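PDB 6Y43: angiopoietin-related protein 6, which is a secreted angiopoietin-like factor whose fibrinogen-like globe domain binds calcium and probably mediates recognition of partner molecules. Local coordinates for residues A[54-59]-A[76-81]; A[99-104]-A[211-216]. All blocks are in the same frame, centred on the assembly; numbering follows the deposited sequence.

Interaction 1: A[54-59]-A[76-81]; sequences RQDGSV and DGEYWL. With EDO (1,2-ethanediol), chain C.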
loop_
_atom_site.group_PDB
_atom_site.type_symbol
_atom_site.label_atom_id
_atom_site.label_comp_id
_atom_site.label_asym_id
_atom_site.label_seq_id
_atom_site.Cartn_x
_atom_site.Cartn_y
_atom_site.Cartn_z
ATOM N N ARG A 54 -2.217 -6.927 -3.277
ATOM C CA ARG A 54 -2.156 -7.719 -4.498
ATOM C C ARG A 54 -2.066 -9.197 -4.149
ATOM O O ARG A 54 -1.314 -9.573 -3.249
ATOM C CB ARG A 54 -0.916 -7.402 -5.321
ATOM C CG ARG A 54 -0.586 -5.933 -5.530
ATOM C CD ARG A 54 -1.738 -5.225 -6.194
ATOM N NE ARG A 54 -2.009 -5.664 -7.562
ATOM C CZ ARG A 54 -1.360 -5.240 -8.639
ATOM N NH1 ARG A 54 -0.352 -4.390 -8.521
ATOM N NH2 ARG A 54 -1.710 -5.662 -9.852
ATOM N N GLN A 55 -2.763 -10.044 -4.905
ATOM C CA GLN A 55 -2.719 -11.462 -4.565
ATOM C C GLN A 55 -3.221 -12.382 -5.669
ATOM O O GLN A 55 -2.983 -13.595 -5.606
ATOM C CB GLN A 55 -3.522 -11.733 -3.292
ATOM C CG GLN A 55 -5.025 -11.453 -3.443
ATOM C CD GLN A 55 -5.785 -11.569 -2.129
ATOM O OE1 GLN A 55 -5.242 -11.287 -1.062
ATOM N NE2 GLN A 55 -7.027 -12.015 -2.201
ATOM N N ASP A 56 -3.919 -11.853 -6.665
ATOM C CA ASP A 56 -4.451 -12.765 -7.676
ATOM C C ASP A 56 -4.760 -12.178 -9.048
ATOM O O ASP A 56 -5.284 -12.891 -9.916
ATOM C CB ASP A 56 -5.718 -13.441 -7.123
ATOM C CG ASP A 56 -6.859 -12.451 -6.861
ATOM O OD1 ASP A 56 -6.786 -11.289 -7.306
ATOM O OD2 ASP A 56 -7.887 -12.850 -6.249
ATOM N N GLY A 57 -4.406 -10.912 -9.283
ATOM C CA GLY A 57 -4.602 -10.344 -10.601
ATOM C C GLY A 57 -6.037 -10.027 -10.973
ATOM O O GLY A 57 -6.327 -9.812 -12.158
ATOM N N SER A 58 -6.938 -9.950 -10.000
ATOM C CA SER A 58 -8.337 -9.765 -10.338
ATOM C C SER A 58 -8.716 -8.318 -10.579
ATOM O O SER A 58 -9.774 -8.070 -11.156
ATOM C CB SER A 58 -9.227 -10.338 -9.231
ATOM O OG SER A 58 -8.870 -9.823 -7.964
ATOM N N VAL A 59 -7.879 -7.354 -10.186
ATOM C CA VAL A 59 -8.231 -5.940 -10.250
ATOM C C VAL A 59 -7.218 -5.242 -11.130
ATOM O O VAL A 59 -6.020 -5.496 -11.010
ATOM C CB VAL A 59 -8.263 -5.336 -8.835
ATOM C CG1 VAL A 59 -8.334 -3.826 -8.856
ATOM C CG2 VAL A 59 -9.415 -5.930 -8.028
ATOM N N ASP A 76 -12.335 -7.297 0.472
ATOM C CA ASP A 76 -12.155 -8.729 0.684
ATOM C C ASP A 76 -11.069 -9.309 -0.207
ATOM O O ASP A 76 -10.706 -10.486 -0.043
ATOM C CB ASP A 76 -13.474 -9.481 0.463
ATOM C CG ASP A 76 -14.025 -9.346 -0.963
ATOM O OD1 ASP A 76 -14.032 -8.239 -1.544
ATOM O OD2 ASP A 76 -14.507 -10.356 -1.508
ATOM N N GLY A 77 -10.490 -8.514 -1.106
ATOM C CA GLY A 77 -9.584 -9.030 -2.119
ATOM C C GLY A 77 -8.498 -8.028 -2.445
ATOM O O GLY A 77 -7.921 -7.411 -1.540
ATOM N N GLU A 78 -8.202 -7.875 -3.725
ATOM C CA GLU A 78 -7.230 -6.878 -4.157
ATOM C C GLU A 78 -7.871 -5.505 -4.105
ATOM O O GLU A 78 -9.031 -5.329 -4.509
ATOM C CB GLU A 78 -6.750 -7.176 -5.568
ATOM C CG GLU A 78 -5.910 -8.415 -5.684
ATOM C CD GLU A 78 -5.186 -8.458 -7.028
ATOM O OE1 GLU A 78 -5.721 -7.886 -8.004
ATOM O OE2 GLU A 78 -4.093 -9.048 -7.098
ATOM N N TYR A 79 -7.129 -4.528 -3.595
ATOM C CA TYR A 79 -7.673 -3.183 -3.609
ATOM C C TYR A 79 -6.604 -2.143 -3.338
ATOM O O TYR A 79 -5.478 -2.454 -2.946
ATOM C CB TYR A 79 -8.826 -3.014 -2.616
ATOM C CG TYR A 79 -8.518 -2.951 -1.126
ATOM C CD1 TYR A 79 -8.370 -4.111 -0.382
ATOM C CD2 TYR A 79 -8.466 -1.736 -0.447
ATOM C CE1 TYR A 79 -8.165 -4.062 0.986
ATOM C CE2 TYR A 79 -8.240 -1.685 0.903
ATOM C CZ TYR A 79 -8.112 -2.862 1.616
ATOM O OH TYR A 79 -7.925 -2.819 2.960
ATOM N N TRP A 80 -7.007 -0.893 -3.578
ATOM C CA TRP A 80 -6.254 0.323 -3.294
ATOM C C TRP A 80 -7.208 1.247 -2.551
ATOM O O TRP A 80 -8.226 1.655 -3.112
ATOM C CB TRP A 80 -5.781 0.980 -4.595
ATOM C CG TRP A 80 -5.150 2.324 -4.442
ATOM C CD1 TRP A 80 -5.692 3.537 -4.776
ATOM C CD2 TRP A 80 -3.812 2.595 -3.980
ATOM N NE1 TRP A 80 -4.786 4.551 -4.505
ATOM C CE2 TRP A 80 -3.633 3.989 -4.012
ATOM C CE3 TRP A 80 -2.774 1.788 -3.497
ATOM C CZ2 TRP A 80 -2.431 4.604 -3.620
ATOM C CZ3 TRP A 80 -1.598 2.399 -3.085
ATOM C CH2 TRP A 80 -1.439 3.799 -3.157
ATOM N N LEU A 81 -6.887 1.578 -1.297
ATOM C CA LEU A 81 -7.851 2.312 -0.478
ATOM C C LEU A 81 -8.129 3.696 -1.046
ATOM O O LEU A 81 -9.255 4.202 -0.918
ATOM C CB LEU A 81 -7.360 2.425 0.966
ATOM C CG LEU A 81 -8.322 3.071 1.960
ATOM C CD1 LEU A 81 -9.638 2.254 2.000
ATOM C CD2 LEU A 81 -7.688 3.169 3.336
HETATM C C1 EDO C . -8.169 -11.716 1.788
HETATM O O1 EDO C . -8.526 -12.118 0.455
HETATM C C2 EDO C . -6.822 -12.312 2.165
HETATM O O2 EDO C . -5.833 -11.642 1.380
HETATM O O HOH W 1 -4.098 -7.165 -9.964
HETATM O O HOH W 2 -10.155 -8.997 -5.694
#
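Glu78 reaches into the loop 54-59 of the fibrinogen-like domain, where the backbone curls to place a ring of main-chain N-H groups around its carboxylate. Its CB starts the contact against Val59, with CG2 of Val59 3.8 Å from CB of Glu78. CG, turned beside the backbone N (chi1 -69°), lies near the Gln55 N-H and alongside CG of Gln55, while CD lies close to Asp56 OD1. The extended chain then carries the carboxylate into the curve of the loop. OE2 accepts three backbone bonds: Gln55 N at 2.8 Å from OE2 of Glu78, nearly straight at 174° and on the anti lone pair, and the N-H groups of Asp56 and Gly57, both tilted well above the carboxylate plane. OE1 takes the N-H of Val59 nearly along its C-O bond. A water links OE1 to Arg54 NH2 and Val59 O, and it lies in the plane of the guanidinium, whose NH1 is held by the carbonyls of Gly182 and Leu180. So many donors probably stabilise the negative charge of Glu78 despite its burial and the nearby carboxylate of Asp56. That second acid shapes the loop from within: its OD1 takes the Ser58 N-H in an Asx turn and also the Ser58 hydroxyl. Beside this pocket, an ethanediol, probably from the crystallisation liquor, bridges the Gln55 amide to Asp76 O. At the base of the glutamate, a second water donates to Ser58 OG and accepts from Glu78 N, with 3.0 Å between that nitrogen and the water oxygen.

Interaction 2: A[99-104]-A[211-216]; sequences VLLEDW and RKAAML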
loop_
_atom_site.group_PDB
_atom_site.type_symbol
_atom_site.label_atom_id
_atom_site.label_comp_id
_atom_site.label_asym_id
_atom_site.label_seq_id
_atom_site.Cartn_x
_atom_site.Cartn_y
_atom_site.Cartn_z
ATOM N N VAL A 99 5.002 -3.145 5.015
ATOM C CA VAL A 99 4.875 -3.740 3.691
ATOM C C VAL A 99 5.115 -5.225 3.854
ATOM O O VAL A 99 6.135 -5.633 4.419
ATOM C CB VAL A 99 5.857 -3.134 2.674
ATOM C CG1 VAL A 99 5.758 -3.856 1.369
ATOM C CG2 VAL A 99 5.572 -1.640 2.471
ATOM N N LEU A 100 4.183 -6.026 3.367
ATOM C CA LEU A 100 4.261 -7.478 3.471
ATOM C C LEU A 100 4.394 -8.041 2.065
ATOM O O LEU A 100 3.606 -7.683 1.182
ATOM C CB LEU A 100 3.011 -8.039 4.141
ATOM C CG LEU A 100 2.716 -7.585 5.564
ATOM C CD1 LEU A 100 1.419 -8.210 6.023
ATOM C CD2 LEU A 100 3.839 -7.978 6.509
ATOM N N LEU A 101 5.366 -8.933 1.863
ATOM C CA LEU A 101 5.659 -9.499 0.558
ATOM C C LEU A 101 5.741 -11.013 0.650
ATOM O O LEU A 101 6.207 -11.557 1.655
ATOM C CB LEU A 101 6.993 -8.974 0.026
ATOM C CG LEU A 101 7.200 -7.460 0.108
ATOM C CD1 LEU A 101 8.641 -7.138 -0.188
ATOM C CD2 LEU A 101 6.260 -6.759 -0.895
ATOM N N GLU A 102 5.327 -11.688 -0.424
ATOM C CA GLU A 102 5.526 -13.130 -0.545
ATOM C C GLU A 102 5.892 -13.468 -1.982
ATOM O O GLU A 102 5.198 -13.045 -2.916
ATOM C CB GLU A 102 4.263 -13.898 -0.133
ATOM C CG GLU A 102 4.360 -15.408 -0.138
ATOM C CD GLU A 102 3.045 -16.086 0.253
ATOM O OE1 GLU A 102 2.207 -15.426 0.930
ATOM O OE2 GLU A 102 2.837 -17.276 -0.125
ATOM N N ASP A 103 6.933 -14.292 -2.141
ATOM C CA ASP A 103 7.325 -14.771 -3.457
ATOM C C ASP A 103 6.632 -16.094 -3.775
ATOM O O ASP A 103 5.858 -16.644 -2.981
ATOM C CB ASP A 103 8.853 -14.831 -3.593
ATOM C CG ASP A 103 9.525 -16.020 -2.899
ATOM O OD1 ASP A 103 8.870 -16.997 -2.469
ATOM O OD2 ASP A 103 10.781 -15.946 -2.796
ATOM N N TRP A 104 6.848 -16.568 -4.999
ATOM C CA TRP A 104 6.137 -17.745 -5.474
ATOM C C TRP A 104 6.697 -19.036 -4.888
ATOM O O TRP A 104 6.109 -20.100 -5.100
ATOM C CB TRP A 104 6.146 -17.789 -7.002
ATOM C CG TRP A 104 5.229 -16.747 -7.582
ATOM C CD1 TRP A 104 5.534 -15.445 -7.850
ATOM C CD2 TRP A 104 3.851 -16.917 -7.943
ATOM N NE1 TRP A 104 4.433 -14.788 -8.352
ATOM C CE2 TRP A 104 3.390 -15.672 -8.429
ATOM C CE3 TRP A 104 2.961 -17.998 -7.896
ATOM C CZ2 TRP A 104 2.077 -15.481 -8.869
ATOM C CZ3 TRP A 104 1.659 -17.814 -8.335
ATOM C CH2 TRP A 104 1.225 -16.559 -8.807
ATOM N N ARG A 211 4.130 -12.876 -5.592
ATOM C CA ARG A 211 2.823 -13.534 -5.528
ATOM C C ARG A 211 1.822 -12.731 -4.704
ATOM O O ARG A 211 0.643 -12.654 -5.054
ATOM C CB ARG A 211 2.970 -14.939 -4.953
ATOM C CG ARG A 211 1.646 -15.662 -4.848
ATOM C CD ARG A 211 1.853 -17.154 -4.627
ATOM N NE ARG A 211 2.416 -17.477 -3.322
ATOM C CZ ARG A 211 2.852 -18.693 -2.975
ATOM N NH1 ARG A 211 3.342 -18.887 -1.768
ATOM N NH2 ARG A 211 2.794 -19.717 -3.832
ATOM N N LYS A 212 2.258 -12.190 -3.572
ATOM C CA LYS A 212 1.397 -11.412 -2.692
ATOM C C LYS A 212 2.166 -10.180 -2.262
ATOM O O LYS A 212 3.377 -10.227 -2.031
ATOM C CB LYS A 212 0.923 -12.199 -1.472
ATOM C CG LYS A 212 0.338 -13.538 -1.766
ATOM C CD LYS A 212 -0.815 -13.849 -0.780
ATOM C CE LYS A 212 -1.152 -15.353 -0.892
ATOM N NZ LYS A 212 -0.804 -16.090 0.368
ATOM N N ALA A 213 1.461 -9.067 -2.189
ATOM C CA ALA A 213 2.034 -7.837 -1.674
ATOM C C ALA A 213 0.936 -7.062 -0.970
ATOM O O ALA A 213 -0.212 -7.091 -1.403
ATOM C CB ALA A 213 2.645 -6.992 -2.786
ATOM N N ALA A 214 1.277 -6.376 0.115
ATOM C CA ALA A 214 0.283 -5.524 0.756
ATOM C C ALA A 214 0.982 -4.415 1.517
ATOM O O ALA A 214 2.129 -4.560 1.940
ATOM C CB ALA A 214 -0.622 -6.312 1.722
ATOM N N MET A 215 0.290 -3.296 1.650
ATOM C CA MET A 215 0.753 -2.128 2.375
ATOM C C MET A 215 -0.250 -1.854 3.482
ATOM O O MET A 215 -1.464 -1.819 3.227
ATOM C CB MET A 215 0.876 -0.910 1.461
ATOM C CG MET A 215 1.727 -1.173 0.235
ATOM S SD MET A 215 1.829 0.230 -0.910
ATOM C CE MET A 215 2.820 1.412 0.018
ATOM N N LEU A 216 0.238 -1.706 4.711
ATOM C CA LEU A 216 -0.663 -1.581 5.857
ATOM C C LEU A 216 -0.176 -0.450 6.754
ATOM O O LEU A 216 1.017 -0.182 6.830
ATOM C CB LEU A 216 -0.742 -2.893 6.641
ATOM C CG LEU A 216 -0.894 -4.188 5.811
ATOM C CD1 LEU A 216 0.429 -4.691 5.322
ATOM C CD2 LEU A 216 -1.562 -5.155 6.722
#
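Arg211 opens the contact by laying its aliphatic chain across Trp104, CB standing 3.6 Å from the centroid of the five-membered ring in a CH-pi contact over the face. The chain leaves CB pointing away from its own nitrogen (chi1 179°) and bends at chi3, which turns the guanidinium back to Glu102. NH1 of Arg211 forms a salt bridge with OE2 of Glu102; the modelled separation of 2.4 Å is too short to be taken literally, and the two planes are almost perpendicular. Lys212 runs beside Glu102 in the same direction and brings NZ to within 3.1 Å of the other oxygen, OE1 of Glu102. Both basic residues face Glu102 in a classic beta bulge, with Lys212 N bonded to Glu102 O and Arg211 N adding a weak bond to it. Beyond the bulge the antiparallel ladder is regular. Ala213 pairs with Leu101 and meets its CD2, Ala214 exchanges two backbone bonds with Leu100, and Met215 packs loosely on Val99. Leu216 CD1 touches CG of Leu100 at 3.7 Å, the side chains crossing at about a right angle. Through backbone bonds of Ala213 and Met215 to Arg54, Ile51 and Gln52, strand 212-219 lies between strands 95-102 and 48-54, while strand 108-118 borders 95-102 on its other edge.

Overall arrangement
From the N terminus, the chain passes through the hairpin of strands 24-30 and 33-40 to strand 48-54, whose end runs into interaction 1. This contact closes a local loop that includes helix 65-70 and returns at Glu78, just ahead of strand 79-80. After helix 83-90 the chain enters strand 95-102, the first side of interaction 2, which closes only 107 residues later, beyond the calcium-site residues Asp154 to Gly160, when strand 212-219 comes back. The two contacts therefore follow in series, neither nested nor crossed. They meet in space at strand 212-219: Arg54 N lies 2.7 Å from Ala213 O, a probable hydrogen bond, joining the local loop to the C-terminal strand within one sheet.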